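Local coordinates for protein galactose mutarotase related enzyme (Lactobacillus acidophilus, PDB 3DCD) that is of unconfirmed function but belongs to the aldose 1-epimerase family and so probably binds a carbohydrate and may act as an isomerase on it, at residues Pro47-Ile52 with Gly71-Ala76. Residues are numbered along the deposited sequence; the frame is centred on the assembly and turned at random.
Sequences PVLFPI and GQHGFA
Phe50 binds segment 71-76 through its backbone: its N donates to His73 O (3.2 Å), the donor lying above that carbonyl's plane, while its O takes a nearly straight bond from Ala76 N at 3.0 Å and a weak one from Phe75 N. A water donates to both Val48 O and His73 O. Gly71 to Gly74 form a type II turn; Gly74 has a positive phi, which favours glycine, and its CA lies against Phe50 O and Pro51 CD. Ile52 packs CG1 on Gly74 N (3.4 Å) and CD1 on Gly71 O. Leu49 lies alongside His73 and sets CD2 over one face of the imidazole, 3.5 Å from His73 CG, with Gln72 CG over the opposite face. Pro51, after a cis peptide bond, sets CD over one face of the Phe75 ring, toward CE2, 3.7 Å from the centroid. With Phe75 CG between its backbone N and carbonyl carbon (chi1 54°), the ring lies against Pro51, and Phe75 CE1 meets the Phe50 ring edge at CE1, 4.1 Å away. Cutting Phe75 back to an alanine is likely to strip Pro51 CD of its CH-pi partner and open a gap beside Phe50. Backbone bonds and CH-pi contacts thus fasten loop 71-76 to segment 47-52, itself bonded to strand 136-147 in the family's beta-sandwich.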
# COMPACT_ATOMS: atom_id res chain seq x y z
N PRO A 47 4.49 -0.12 -4.63
CA PRO A 47 3.52 -0.38 -5.68
C PRO A 47 2.11 0.03 -5.32
O PRO A 47 1.75 0.13 -4.14
CB PRO A 47 3.58 -1.91 -5.90
CG PRO A 47 4.12 -2.45 -4.63
CD PRO A 47 5.10 -1.37 -4.14
N VAL A 48 1.34 0.27 -6.36
CA VAL A 48 -0.09 0.50 -6.26
C VAL A 48 -0.74 -0.85 -6.56
O VAL A 48 -0.34 -1.53 -7.53
CB VAL A 48 -0.52 1.62 -7.23
CG1 VAL A 48 -2.08 1.72 -7.32
CG2 VAL A 48 0.11 2.97 -6.81
N LEU A 49 -1.69 -1.25 -5.72
CA LEU A 49 -2.35 -2.56 -5.85
C LEU A 49 -3.78 -2.37 -6.38
O LEU A 49 -4.60 -1.73 -5.74
CB LEU A 49 -2.36 -3.30 -4.49
CG LEU A 49 -1.15 -3.09 -3.56
CD1 LEU A 49 -1.37 -3.72 -2.19
CD2 LEU A 49 0.16 -3.63 -4.22
N PHE A 50 -4.03 -2.90 -7.57
CA PHE A 50 -5.30 -2.73 -8.30
C PHE A 50 -5.27 -3.60 -9.55
O PHE A 50 -4.24 -3.63 -10.25
CB PHE A 50 -5.50 -1.26 -8.69
CG PHE A 50 -6.69 -1.01 -9.59
CD1 PHE A 50 -6.56 -1.07 -10.97
CD2 PHE A 50 -7.94 -0.70 -9.04
CE1 PHE A 50 -7.66 -0.83 -11.81
CE2 PHE A 50 -9.03 -0.46 -9.88
CZ PHE A 50 -8.90 -0.53 -11.26
N PRO A 51 -6.40 -4.26 -9.89
CA PRO A 51 -7.74 -4.27 -9.29
C PRO A 51 -8.00 -5.37 -8.27
O PRO A 51 -9.17 -5.66 -7.99
CB PRO A 51 -8.64 -4.47 -10.51
CG PRO A 51 -7.85 -5.43 -11.34
CD PRO A 51 -6.39 -5.03 -11.15
N ILE A 52 -6.93 -5.97 -7.76
CA ILE A 52 -7.01 -6.83 -6.57
C ILE A 52 -5.87 -6.49 -5.64
O ILE A 52 -4.85 -5.95 -6.07
CB ILE A 52 -6.95 -8.36 -6.89
CG1 ILE A 52 -5.63 -8.74 -7.59
CG2 ILE A 52 -8.20 -8.80 -7.70
CD1 ILE A 52 -5.49 -10.25 -7.83
N GLY A 71 -2.41 -11.95 -11.67
CA GLY A 71 -1.38 -12.16 -10.67
C GLY A 71 -1.58 -11.34 -9.41
O GLY A 71 -2.43 -10.42 -9.35
N GLN A 72 -0.78 -11.66 -8.40
CA GLN A 72 -0.84 -11.00 -7.10
C GLN A 72 -0.82 -9.47 -7.24
O GLN A 72 -0.02 -8.92 -8.00
CB GLN A 72 0.34 -11.47 -6.25
CG GLN A 72 0.43 -10.83 -4.89
CD GLN A 72 1.51 -11.46 -4.03
OE1 GLN A 72 2.32 -12.25 -4.50
NE2 GLN A 72 1.50 -11.13 -2.75
N HIS A 73 -1.73 -8.80 -6.52
CA HIS A 73 -1.84 -7.32 -6.51
C HIS A 73 -2.26 -6.67 -7.85
O HIS A 73 -2.17 -5.46 -8.01
CB HIS A 73 -0.54 -6.67 -6.02
CG HIS A 73 -0.14 -7.06 -4.63
ND1 HIS A 73 1.17 -7.31 -4.26
CD2 HIS A 73 -0.88 -7.22 -3.50
CE1 HIS A 73 1.22 -7.62 -2.98
NE2 HIS A 73 -0.01 -7.57 -2.49
N GLY A 74 -2.72 -7.49 -8.80
CA GLY A 74 -3.26 -7.00 -10.06
C GLY A 74 -2.24 -6.47 -11.04
O GLY A 74 -1.06 -6.86 -11.01
N PHE A 75 -2.69 -5.57 -11.91
CA PHE A 75 -1.84 -5.11 -13.01
C PHE A 75 -1.35 -3.66 -12.90
O PHE A 75 -0.49 -3.25 -13.68
CB PHE A 75 -2.52 -5.33 -14.38
CG PHE A 75 -3.91 -4.72 -14.49
CD1 PHE A 75 -4.09 -3.33 -14.49
CD2 PHE A 75 -5.04 -5.55 -14.59
CE1 PHE A 75 -5.36 -2.77 -14.58
CE2 PHE A 75 -6.32 -4.99 -14.68
CZ PHE A 75 -6.48 -3.60 -14.67
N ALA A 76 -1.88 -2.88 -11.95
CA ALA A 76 -1.53 -1.43 -11.89
C ALA A 76 -0.02 -1.17 -11.87
O ALA A 76 0.47 -0.26 -12.53
CB ALA A 76 -2.22 -0.74 -10.70
O HOH W 1 -0.41 -3.73 -9.05